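Local coordinates for DUF3244 domain-containing protein (Bacteroides vulgatus ATCC 8482, PDB 3D33) that is of unknown function but adopts an immunoglobulin-like beta-sandwich fold, as a member of the DUF3244 family in the E-set clan, at residues 36-41 and 80-85; 54-59 and 88-93. One frame throughout, in Å; residues are numbered along the deposited sequence.

Contact 1: residues 36-41 and 80-85; sequences DGYLLT and SIANFP
One backbone hydrogen bond joins the two segments: Ile81 N gives its proton to Tyr38 O at 2.9 Å, with 157° at the hydrogen. The donor stands above the carbonyl plane, 36° out of it, so neither lone pair is met squarely. The same oxygen, close to Ile81 CG1, takes a CA-H...O contact from Ser80 and a weak bond from a water that also sits 2.9 Å from Ser80 OG. That hydroxyl accepts from Ala82 N, closing an ST turn just where the chain leaves strand 76-80.

The pairing is antiparallel, with Leu39 and Ser80 as a non-hydrogen-bonded pair at the end of the sheet of strands 31-36, 39-44 and 76-80. A type II' turn from Asp36 to Leu39 makes the tight hairpin between the first two of these, and Gly37 takes its positive phi there. From Ile81 to Phe84 a type I turn starts the crossing to the other sheet of the sandwich.

Apolar contacts do the rest. Tyr38 CB lies 3.7 Å from Ala82 CB, and the ring lies obliquely by Ala82 CA and Ile81 CG1; Lys107 adds a cation-pi contact and Glu108 O holds the hydroxyl. Tyr38 and Ile81 cross at about a right angle: CG1 of Ile81, between its backbone N and carbonyl carbon (chi1 64°), reaches Tyr38 CB at 4.0 Å, and CG2 meets Leu40 CD1 at 4.2 Å, where Phe105 packs on both.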
# COMPACT_ATOMS: atom_id res chain seq x y z
N ASP A 36 -3.58 11.49 3.22
CA ASP A 36 -4.34 12.69 3.64
C ASP A 36 -3.78 12.98 5.01
O ASP A 36 -4.09 12.29 5.98
CB ASP A 36 -5.84 12.37 3.69
CG ASP A 36 -6.71 13.55 4.15
OD1 ASP A 36 -6.21 14.67 4.33
OD2 ASP A 36 -7.93 13.32 4.32
N GLY A 37 -2.91 13.98 5.05
CA GLY A 37 -1.99 14.13 6.16
C GLY A 37 -1.18 12.84 6.29
O GLY A 37 -0.60 12.37 5.30
N TYR A 38 -1.21 12.27 7.51
CA TYR A 38 -0.45 11.10 7.91
C TYR A 38 -1.28 9.82 8.00
O TYR A 38 -0.98 8.91 8.78
CB TYR A 38 0.16 11.33 9.29
CG TYR A 38 1.23 12.39 9.38
CD1 TYR A 38 2.21 12.52 8.40
CD2 TYR A 38 1.29 13.24 10.48
CE1 TYR A 38 3.20 13.48 8.50
CE2 TYR A 38 2.28 14.20 10.59
CZ TYR A 38 3.23 14.33 9.60
OH TYR A 38 4.22 15.29 9.71
N LEU A 39 -2.37 9.77 7.26
CA LEU A 39 -3.10 8.54 7.09
C LEU A 39 -3.02 8.17 5.63
O LEU A 39 -3.35 8.99 4.76
CB LEU A 39 -4.55 8.71 7.50
CG LEU A 39 -5.37 7.44 7.67
CD1 LEU A 39 -4.90 6.63 8.86
CD2 LEU A 39 -6.85 7.82 7.80
N LEU A 40 -2.61 6.93 5.39
CA LEU A 40 -2.58 6.32 4.08
C LEU A 40 -3.84 5.47 3.92
O LEU A 40 -4.17 4.73 4.83
CB LEU A 40 -1.33 5.48 3.99
CG LEU A 40 -0.91 4.74 2.73
CD1 LEU A 40 0.59 4.41 2.90
CD2 LEU A 40 -1.73 3.47 2.55
N THR A 41 -4.55 5.60 2.80
CA THR A 41 -5.76 4.82 2.55
C THR A 41 -5.59 4.03 1.27
O THR A 41 -5.26 4.59 0.22
CB THR A 41 -7.03 5.72 2.43
OG1 THR A 41 -7.25 6.43 3.66
CG2 THR A 41 -8.30 4.87 2.09
N SER A 80 -1.71 4.41 9.51
CA SER A 80 -1.13 5.65 10.06
C SER A 80 0.35 5.64 9.80
O SER A 80 1.06 4.69 10.21
CB SER A 80 -1.33 5.77 11.55
OG SER A 80 -0.71 6.98 11.98
N ILE A 81 0.83 6.68 9.13
CA ILE A 81 2.26 6.86 8.90
C ILE A 81 2.85 7.92 9.85
O ILE A 81 4.00 8.31 9.73
CB ILE A 81 2.55 7.22 7.43
CG1 ILE A 81 1.95 8.57 7.01
CG2 ILE A 81 2.02 6.11 6.49
CD1 ILE A 81 2.38 9.01 5.57
N ALA A 82 2.05 8.34 10.82
CA ALA A 82 2.36 9.50 11.66
C ALA A 82 3.60 9.27 12.52
O ALA A 82 4.30 10.21 12.88
CB ALA A 82 1.17 9.82 12.54
N ASN A 83 3.86 8.02 12.89
CA ASN A 83 5.02 7.70 13.73
C ASN A 83 6.15 6.99 12.97
O ASN A 83 7.09 6.50 13.58
CB ASN A 83 4.57 6.93 14.96
CG ASN A 83 3.53 7.68 15.76
OD1 ASN A 83 2.39 7.23 15.90
ND2 ASN A 83 3.90 8.86 16.24
N PHE A 84 6.07 6.95 11.65
CA PHE A 84 7.24 6.60 10.87
C PHE A 84 8.21 7.77 10.83
O PHE A 84 7.79 8.92 10.72
CB PHE A 84 6.91 6.23 9.44
CG PHE A 84 5.96 5.07 9.25
CD1 PHE A 84 5.67 4.17 10.26
CD2 PHE A 84 5.43 4.85 8.00
CE1 PHE A 84 4.79 3.09 10.01
CE2 PHE A 84 4.57 3.81 7.75
CZ PHE A 84 4.24 2.93 8.79
N PRO A 85 9.53 7.50 10.90
CA PRO A 85 10.49 8.58 10.69
C PRO A 85 10.32 9.28 9.35
O PRO A 85 9.89 8.68 8.37
CB PRO A 85 11.84 7.84 10.72
CG PRO A 85 11.60 6.70 11.62
CD PRO A 85 10.21 6.24 11.26
O HOH W 1 -2.83 9.01 11.69

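Contact 2: residues 54-59 and 88-93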
# COMPACT_ATOMS: atom_id res chain seq x y z
N ARG A 54 3.21 -4.22 2.48
CA ARG A 54 4.51 -4.08 3.13
C ARG A 54 5.05 -2.67 2.85
O ARG A 54 4.98 -2.17 1.73
CB ARG A 54 5.46 -5.16 2.64
CG ARG A 54 6.77 -5.27 3.33
CD ARG A 54 7.43 -6.64 2.96
NE ARG A 54 6.79 -7.80 3.61
CZ ARG A 54 6.19 -8.84 3.00
NH1 ARG A 54 6.08 -8.93 1.67
NH2 ARG A 54 5.67 -9.82 3.72
N ILE A 55 5.53 -2.01 3.90
CA ILE A 55 6.11 -0.70 3.75
C ILE A 55 7.55 -0.81 4.26
O ILE A 55 7.78 -1.34 5.37
CB ILE A 55 5.34 0.37 4.53
CG1 ILE A 55 3.89 0.45 4.07
CG2 ILE A 55 6.03 1.75 4.43
CD1 ILE A 55 3.07 1.37 4.85
N THR A 56 8.49 -0.35 3.45
CA THR A 56 9.94 -0.47 3.67
C THR A 56 10.65 0.90 3.58
O THR A 56 10.43 1.65 2.60
CB THR A 56 10.55 -1.46 2.61
OG1 THR A 56 9.88 -2.72 2.67
CG2 THR A 56 12.04 -1.67 2.88
N ASP A 57 11.48 1.25 4.56
CA ASP A 57 12.18 2.54 4.51
C ASP A 57 13.31 2.45 3.48
O ASP A 57 13.98 1.42 3.34
CB ASP A 57 12.71 2.98 5.87
CG ASP A 57 14.12 2.52 6.12
OD1 ASP A 57 14.29 1.38 6.59
OD2 ASP A 57 15.05 3.30 5.83
N MSE A 58 13.56 3.56 2.78
CA MSE A 58 14.55 3.55 1.71
C MSE A 58 16.00 3.86 2.13
O MSE A 58 16.92 3.75 1.31
CB MSE A 58 14.08 4.48 0.60
CG MSE A 58 12.80 3.99 -0.03
SE MSE A 58 13.12 2.54 -1.25
CE MSE A 58 14.05 3.79 -2.73
N ALA A 59 16.19 4.22 3.40
CA ALA A 59 17.52 4.50 3.95
C ALA A 59 18.24 3.23 4.36
O ALA A 59 19.45 3.10 4.15
CB ALA A 59 17.41 5.48 5.15
N GLU A 88 11.70 8.52 2.84
CA GLU A 88 10.92 7.94 1.75
C GLU A 88 10.72 6.47 2.03
O GLU A 88 11.64 5.79 2.53
CB GLU A 88 11.59 8.10 0.40
CG GLU A 88 10.73 7.60 -0.75
CD GLU A 88 11.33 7.91 -2.09
OE1 GLU A 88 12.56 7.77 -2.21
OE2 GLU A 88 10.58 8.28 -3.01
N TYR A 89 9.52 5.99 1.68
CA TYR A 89 9.11 4.61 1.88
C TYR A 89 8.66 3.98 0.58
O TYR A 89 8.03 4.64 -0.24
CB TYR A 89 7.94 4.54 2.90
CG TYR A 89 8.41 4.96 4.25
CD1 TYR A 89 8.98 4.04 5.11
CD2 TYR A 89 8.39 6.30 4.64
CE1 TYR A 89 9.49 4.43 6.32
CE2 TYR A 89 8.88 6.71 5.89
CZ TYR A 89 9.43 5.76 6.73
OH TYR A 89 9.96 6.14 7.95
N LYS A 90 8.96 2.70 0.43
CA LYS A 90 8.39 1.84 -0.64
C LYS A 90 7.17 1.13 -0.10
O LYS A 90 7.21 0.53 0.98
CB LYS A 90 9.41 0.79 -1.09
CG LYS A 90 8.92 -0.14 -2.16
CD LYS A 90 9.97 -1.10 -2.69
CE LYS A 90 10.44 -2.08 -1.60
NZ LYS A 90 11.43 -3.11 -2.10
N LEU A 91 6.09 1.22 -0.87
CA LEU A 91 4.84 0.55 -0.59
C LEU A 91 4.60 -0.57 -1.59
O LEU A 91 4.66 -0.36 -2.80
CB LEU A 91 3.70 1.55 -0.68
CG LEU A 91 2.29 1.03 -0.59
CD1 LEU A 91 2.02 0.45 0.77
CD2 LEU A 91 1.23 2.12 -0.92
N GLU A 92 4.41 -1.78 -1.09
CA GLU A 92 4.14 -2.92 -1.96
C GLU A 92 2.85 -3.56 -1.54
O GLU A 92 2.63 -3.80 -0.34
CB GLU A 92 5.22 -3.98 -1.83
CG GLU A 92 6.58 -3.59 -2.19
CD GLU A 92 7.51 -4.75 -1.86
OE1 GLU A 92 7.59 -5.69 -2.69
OE2 GLU A 92 8.06 -4.78 -0.74
N ILE A 93 2.03 -3.88 -2.53
CA ILE A 93 0.79 -4.61 -2.33
C ILE A 93 0.91 -5.84 -3.18
O ILE A 93 1.10 -5.73 -4.41
CB ILE A 93 -0.40 -3.76 -2.78
CG1 ILE A 93 -0.38 -2.41 -2.02
CG2 ILE A 93 -1.69 -4.44 -2.50
CD1 ILE A 93 -0.30 -1.28 -2.94
O HOH W 2 7.81 -2.62 0.89
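Arg54 and Glu92 form a hydrogen-bonded antiparallel pair, each backbone N bonded to the other's O at 2.9 Å. Their side chains rise on the same face of the sheet: Arg54 CD comes 4.2 Å from Glu92 OE2, while the charged ends stay apart, NH1 of Arg54 5.2 Å from OE2 of Glu92, with the guanidinium and carboxylate planes 62° apart.

Ile55 faces the sandwich interior together with Leu91 and Tyr89. Its CG2, anti to the backbone N, reaches Tyr89 CB at 3.7 Å, while CG1 turns to Leu91 CD1 at 3.8 Å. Ile55 CA also makes a CA-H...O contact with Lys90 O.

At Thr56 the chain returns to the Arg54 face and pairs with Lys90 through two further backbone bonds. A water 2.7 Å from Thr56 OG1 also lies within bonding distance of Glu92 OE2 and Lys90 O, linking the two strands, although it probably cannot serve all its neighbours at once.

Asp57 lays its CB obliquely by the Tyr89 ring, 3.6 Å from CE1; its carboxylate leads away, onward to Lys60 N (OD2) and Gly62 N (OD1) in the loop before strand 63-69. Tyr89 OH hydrogen-bonds Pro85 O, and the ring meets that of Phe84. With an alanine here the ring would be gone, which is likely to open a gap beside Asp57 CB and against Phe84, and to leave Pro85 O without its hydroxyl partner.

Just past the strand, Met58, a selenomethionine, adds one more backbone bond, its N to Glu88 O at 3.0 Å.

Strands 50-57 and 87-96 are the central pair of their four-stranded antiparallel sheet: 63-69 pairs with the first, 100-107 with the second, and Phe84 closes over Ile55 and Tyr89 from the loop before 87-96.

The two contacts belong to different sheets of the one sandwich, their centres about 13 Å apart. Contact 1 sits at an end of the sheet containing strands 39-44 and 76-80; contact 2 pairs the two inner strands of the other. Along the chain their segments alternate, 36-41, 54-59, 80-85 and 88-93, and the polypeptide passes between sheets three times, after strands 39-44, 63-69 and 76-80. Segment 80-85 starts the third passage, and Phe84 joins the contacts directly: its CB lies 3.4 Å from Tyr89 OH and its CE2 4.1 Å from Ile55 CD1. Such repeated crossing between sheets is consistent with the immunoglobulin-like sandwich.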